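PDB 1T3Q: quinoline 2-oxidoreductase large subunit, which is the molybdenum-bearing subunit of a hydroxylase of the xanthine dehydrogenase family that acts on quinoline, carrying a molybdopterin cytosine dinucleotide cofactor. Local coordinates for residues 45-50 / 116-121; 66-71 / 128-133. All blocks are in the same frame, centred on the assembly; numbering follows the deposited sequence.

Contact 1: 45-50 / 116-121; sequences VASLRS and VAVVVA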
loop_
_atom_site.group_PDB
_atom_site.type_symbol
_atom_site.label_atom_id
_atom_site.label_comp_id
_atom_site.label_asym_id
_atom_site.label_seq_id
_atom_site.Cartn_x
_atom_site.Cartn_y
_atom_site.Cartn_z
ATOM N N VAL B 45 -11.695 16.758 -2.653
ATOM C CA VAL B 45 -12.500 17.720 -1.913
ATOM C C VAL B 45 -11.997 19.145 -2.118
ATOM O O VAL B 45 -10.793 19.381 -2.256
ATOM C CB VAL B 45 -12.514 17.393 -0.392
ATOM C CG1 VAL B 45 -11.134 17.580 0.204
ATOM C CG2 VAL B 45 -13.531 18.280 0.328
ATOM N N ALA B 46 -12.938 20.086 -2.176
ATOM C CA ALA B 46 -12.636 21.509 -2.311
ATOM C C ALA B 46 -13.495 22.182 -1.254
ATOM O O ALA B 46 -14.532 21.640 -0.868
ATOM C CB ALA B 46 -13.008 22.020 -3.686
ATOM N N SER B 47 -13.081 23.355 -0.795
ATOM C CA SER B 47 -13.831 24.045 0.244
ATOM C C SER B 47 -14.285 25.457 -0.093
ATOM O O SER B 47 -13.618 26.188 -0.831
ATOM C CB SER B 47 -12.992 24.111 1.527
ATOM O OG SER B 47 -12.625 22.815 1.971
ATOM N N LEU B 48 -15.443 25.825 0.442
ATOM C CA LEU B 48 -15.965 27.175 0.289
ATOM C C LEU B 48 -15.741 27.736 1.688
ATOM O O LEU B 48 -16.129 27.112 2.680
ATOM C CB LEU B 48 -17.461 27.177 -0.034
ATOM C CG LEU B 48 -18.097 28.574 0.001
ATOM C CD1 LEU B 48 -17.402 29.490 -1.006
ATOM C CD2 LEU B 48 -19.590 28.474 -0.309
ATOM N N ARG B 49 -15.112 28.900 1.771
ATOM C CA ARG B 49 -14.811 29.504 3.059
ATOM C C ARG B 49 -15.540 30.813 3.312
ATOM O O ARG B 49 -16.048 31.452 2.389
ATOM C CB ARG B 49 -13.306 29.730 3.166
ATOM C CG ARG B 49 -12.516 28.448 3.010
ATOM C CD ARG B 49 -11.038 28.692 2.791
ATOM N NE ARG B 49 -10.360 27.412 2.590
ATOM C CZ ARG B 49 -9.924 26.632 3.571
ATOM N NH1 ARG B 49 -10.077 27.001 4.837
ATOM N NH2 ARG B 49 -9.356 25.467 3.286
ATOM N N SER B 50 -15.575 31.198 4.581
ATOM C CA SER B 50 -16.215 32.428 5.002
ATOM C C SER B 50 -15.432 33.642 4.521
ATOM O O SER B 50 -14.201 33.689 4.622
ATOM C CB SER B 50 -16.323 32.464 6.532
ATOM O OG SER B 50 -16.690 33.754 6.988
ATOM N N VAL B 116 -17.257 26.637 5.291
ATOM C CA VAL B 116 -18.708 26.703 5.442
ATOM C C VAL B 116 -19.378 25.608 4.620
ATOM O O VAL B 116 -20.546 25.278 4.830
ATOM C CB VAL B 116 -19.264 28.083 5.016
ATOM C CG1 VAL B 116 -18.590 29.179 5.825
ATOM C CG2 VAL B 116 -19.055 28.305 3.531
ATOM N N ALA B 117 -18.628 25.042 3.680
ATOM C CA ALA B 117 -19.138 23.971 2.840
ATOM C C ALA B 117 -17.997 23.239 2.152
ATOM O O ALA B 117 -16.961 23.832 1.856
ATOM C CB ALA B 117 -20.100 24.532 1.790
ATOM N N VAL B 118 -18.186 21.945 1.916
ATOM C CA VAL B 118 -17.183 21.146 1.227
ATOM C C VAL B 118 -17.824 20.414 0.056
ATOM O O VAL B 118 -18.991 20.010 0.111
ATOM C CB VAL B 118 -16.507 20.109 2.157
ATOM C CG1 VAL B 118 -15.631 20.824 3.171
ATOM C CG2 VAL B 118 -17.558 19.255 2.855
ATOM N N VAL B 119 -17.052 20.259 -1.011
ATOM C CA VAL B 119 -17.520 19.573 -2.198
ATOM C C VAL B 119 -16.549 18.453 -2.546
ATOM O O VAL B 119 -15.333 18.650 -2.530
ATOM C CB VAL B 119 -17.591 20.530 -3.412
ATOM C CG1 VAL B 119 -18.000 19.756 -4.661
ATOM C CG2 VAL B 119 -18.574 21.677 -3.133
ATOM N N VAL B 120 -17.088 17.276 -2.830
ATOM C CA VAL B 120 -16.263 16.148 -3.238
ATOM C C VAL B 120 -16.625 15.881 -4.697
ATOM O O VAL B 120 -17.803 15.723 -5.037
ATOM C CB VAL B 120 -16.543 14.899 -2.387
ATOM C CG1 VAL B 120 -15.763 13.712 -2.935
ATOM C CG2 VAL B 120 -16.130 15.161 -0.939
ATOM N N ALA B 121 -15.619 15.845 -5.564
ATOM C CA ALA B 121 -15.865 15.620 -6.983
ATOM C C ALA B 121 -14.769 14.773 -7.634
ATOM O O ALA B 121 -13.785 14.408 -6.993
ATOM C CB ALA B 121 -15.994 16.964 -7.703
#

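Contact 2: 66-71 / 128-133; sequences QALPGV and EDAAQL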
loop_
_atom_site.group_PDB
_atom_site.type_symbol
_atom_site.label_atom_id
_atom_site.label_comp_id
_atom_site.label_asym_id
_atom_site.label_seq_id
_atom_site.Cartn_x
_atom_site.Cartn_y
_atom_site.Cartn_z
ATOM N N GLN B 66 -24.484 20.506 -6.377
ATOM C CA GLN B 66 -24.707 19.062 -6.345
ATOM C C GLN B 66 -25.006 18.481 -7.723
ATOM O O GLN B 66 -24.678 17.326 -8.003
ATOM C CB GLN B 66 -25.871 18.721 -5.411
ATOM C CG GLN B 66 -25.641 19.057 -3.950
ATOM C CD GLN B 66 -26.884 18.810 -3.108
ATOM O OE1 GLN B 66 -27.959 19.326 -3.414
ATOM N NE2 GLN B 66 -26.742 18.024 -2.046
ATOM N N ALA B 67 -25.628 19.285 -8.580
ATOM C CA ALA B 67 -25.997 18.834 -9.916
ATOM C C ALA B 67 -24.865 18.876 -10.940
ATOM O O ALA B 67 -24.904 18.159 -11.938
ATOM C CB ALA B 67 -27.178 19.644 -10.422
ATOM N N LEU B 68 -23.858 19.707 -10.701
ATOM C CA LEU B 68 -22.748 19.806 -11.643
ATOM C C LEU B 68 -22.132 18.432 -11.883
ATOM O O LEU B 68 -21.828 17.705 -10.939
ATOM C CB LEU B 68 -21.679 20.757 -11.110
ATOM C CG LEU B 68 -20.569 21.106 -12.106
ATOM C CD1 LEU B 68 -21.133 22.029 -13.166
ATOM C CD2 LEU B 68 -19.409 21.780 -11.386
ATOM N N PRO B 69 -21.962 18.045 -13.156
ATOM C CA PRO B 69 -21.367 16.737 -13.442
ATOM C C PRO B 69 -19.998 16.558 -12.787
ATOM O O PRO B 69 -19.192 17.487 -12.741
ATOM C CB PRO B 69 -21.309 16.699 -14.973
ATOM C CG PRO B 69 -21.395 18.140 -15.377
ATOM C CD PRO B 69 -22.363 18.721 -14.400
ATOM N N GLY B 70 -19.753 15.355 -12.278
ATOM C CA GLY B 70 -18.490 15.075 -11.620
ATOM C C GLY B 70 -18.574 15.228 -10.110
ATOM O O GLY B 70 -17.736 14.701 -9.381
ATOM N N VAL B 71 -19.580 15.959 -9.637
ATOM C CA VAL B 71 -19.758 16.168 -8.206
ATOM C C VAL B 71 -20.497 14.993 -7.583
ATOM O O VAL B 71 -21.527 14.553 -8.093
ATOM C CB VAL B 71 -20.544 17.452 -7.914
ATOM C CG1 VAL B 71 -20.775 17.584 -6.412
ATOM C CG2 VAL B 71 -19.779 18.658 -8.441
ATOM N N GLU B 128 -13.802 22.641 -7.236
ATOM C CA GLU B 128 -13.717 24.090 -7.100
ATOM C C GLU B 128 -14.786 24.750 -7.964
ATOM O O GLU B 128 -15.397 25.734 -7.549
ATOM C CB GLU B 128 -12.326 24.596 -7.497
ATOM C CG GLU B 128 -11.240 24.277 -6.467
ATOM C CD GLU B 128 -9.866 24.789 -6.878
ATOM O OE1 GLU B 128 -8.919 24.678 -6.067
ATOM O OE2 GLU B 128 -9.729 25.300 -8.008
ATOM N N ASP B 129 -15.016 24.215 -9.163
ATOM C CA ASP B 129 -16.046 24.776 -10.033
ATOM C C ASP B 129 -17.373 24.761 -9.271
ATOM O O ASP B 129 -18.066 25.774 -9.193
ATOM C CB ASP B 129 -16.224 23.953 -11.316
ATOM C CG ASP B 129 -15.021 24.022 -12.248
ATOM O OD1 ASP B 129 -14.272 25.019 -12.212
ATOM O OD2 ASP B 129 -14.846 23.072 -13.040
ATOM N N ALA B 130 -17.716 23.602 -8.714
ATOM C CA ALA B 130 -18.966 23.431 -7.974
ATOM C C ALA B 130 -19.056 24.309 -6.733
ATOM O O ALA B 130 -20.130 24.824 -6.409
ATOM C CB ALA B 130 -19.147 21.965 -7.591
ATOM N N ALA B 131 -17.936 24.481 -6.036
ATOM C CA ALA B 131 -17.924 25.306 -4.838
ATOM C C ALA B 131 -18.348 26.732 -5.181
ATOM O O ALA B 131 -19.017 27.397 -4.390
ATOM C CB ALA B 131 -16.528 25.307 -4.204
ATOM N N GLN B 132 -17.957 27.204 -6.361
ATOM C CA GLN B 132 -18.325 28.555 -6.769
ATOM C C GLN B 132 -19.811 28.662 -7.110
ATOM O O GLN B 132 -20.326 29.759 -7.309
ATOM C CB GLN B 132 -17.503 28.997 -7.981
ATOM C CG GLN B 132 -16.013 29.052 -7.741
ATOM C CD GLN B 132 -15.300 29.820 -8.828
ATOM O OE1 GLN B 132 -15.064 31.024 -8.701
ATOM N NE2 GLN B 132 -14.969 29.135 -9.914
ATOM N N LEU B 133 -20.495 27.524 -7.177
ATOM C CA LEU B 133 -21.918 27.520 -7.506
ATOM C C LEU B 133 -22.782 27.590 -6.259
ATOM O O LEU B 133 -23.986 27.827 -6.343
ATOM C CB LEU B 133 -22.279 26.266 -8.304
ATOM C CG LEU B 133 -21.680 26.184 -9.708
ATOM C CD1 LEU B 133 -22.128 24.903 -10.383
ATOM C CD2 LEU B 133 -22.112 27.402 -10.518
#

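Contact 1: 45-50 / 116-121
Ala46 and Val119 form an antiparallel hydrogen-bonded pair: Ala46 N reaches Val119 O at 2.8 Å, and Val119 N returns to Ala46 O at 2.9 Å. Two residues on, Leu48 N meets Ala117 O at 2.9 Å with an almost linear N-H...O angle of 177°. The ladder then changes step. Leu48 O accepts a nearly straight bond from Val116 N at 2.9 Å and a second, weak one from Ala117 N, so that Val116 and Ala117 together face Leu48 in a classic beta bulge. Between the bonded pairs, CA-H...O contacts add to the ladder; the shortest runs from Val45 CA to Val119 O at 3.0 Å.

The two strands are neighbours in a mixed sheet of the a/b hammerhead domain, with strand 115-121 placed between 71-76 and 43-49. Helices cover both sides: Ala46 and Val119 look toward helix 124-131, whereas Val45 and Val120 pack on Leu271 of helix 263-275. The beta-branched valines favour the extended backbone, and the small methyl of Ala46 lets helix 124-131 come close.

Apolar contacts form on both faces of the pair. On one, Val45 turns CG2 anti to its backbone nitrogen and lays it against Val118 CB at 3.9 Å, the two side chains crossing obliquely. At the bulge, Val116 CG2 fits against Leu48 CG at 3.7 Å, while its other methyl, CG1, approaches Ser50 CB.

Polar side chains find their partners beyond the pairing. Arg49 starts away from residues 116-121, and its guanidinium makes a salt bridge to Glu287 and a hydrogen bond to Gly113 O; Ser50 OG bonds to Phe52 O and Thr109 OG1.

Contact 2: 66-71 / 128-133
Leu68 carries most of this contact, dividing its two methyls between different parts of the facing segment. It is the first residue to leave helical geometry after helix 63-67, and its side chain sets out toward residues 128-133. With CG anti to the backbone nitrogen (chi1 -171°), the side chain extends far enough to set CD2 beside the start of Ala130, 3.7 Å from its N and 3.8 Å from its CB. The same methyl touches Asp129 CB at 3.9 Å. The other branch, CD1, meets Leu133 CD1 at 4.1 Å, the two leucine side chains crossing at about a right angle. A long, forked residue suits this place because its two methyls can reach Ala130 and Leu133 at once.

From Leu68 the chain passes through a type II beta turn, closed by Val71 N bonding to Leu68 O at 3.1 Å. Gly70 occupies its third position with a positive phi of 96°, where a side chain would press on the preceding carbonyl oxygen. The turn brings Val71 back to the helix, and its CG2 lies tightly on Ala130 CB at 3.5 Å. Alanine is well matched to this point: its single methyl is approached by both Leu68 and Val71.

The carboxylate of Asp129 forms salt bridges with Arg43 of the medium subunit and Arg28 of the small subunit, placing this helix at the subunit interfaces. Within the hammerhead domain, the contact joins the link between helix 63-67 and strand 71-76 to the end of helix 124-131, with Val71 and Ala130 also packing on Val119 of strand 115-121.

Contact 1 is a buried strand pairing, held chiefly by backbone hydrogen bonds, whereas contact 2 lies nearer the surface and joins a turn to a helix chiefly through apolar side-chain packing. Their centres are about 10 Å apart in the same hammerhead domain, and their segments alternate along the chain. Strand 115-121 is followed, after two residues, by helix 124-131, bringing the second halves of both contacts into one continuous unit. The layers meet where Ala121 CB packs on Gly70 O at 3.3 Å and Ala46 CB lies beside Glu128 N. Other subunits reach the helix of 66-71/128-133, but none touches the strand segments of 45-50/116-121.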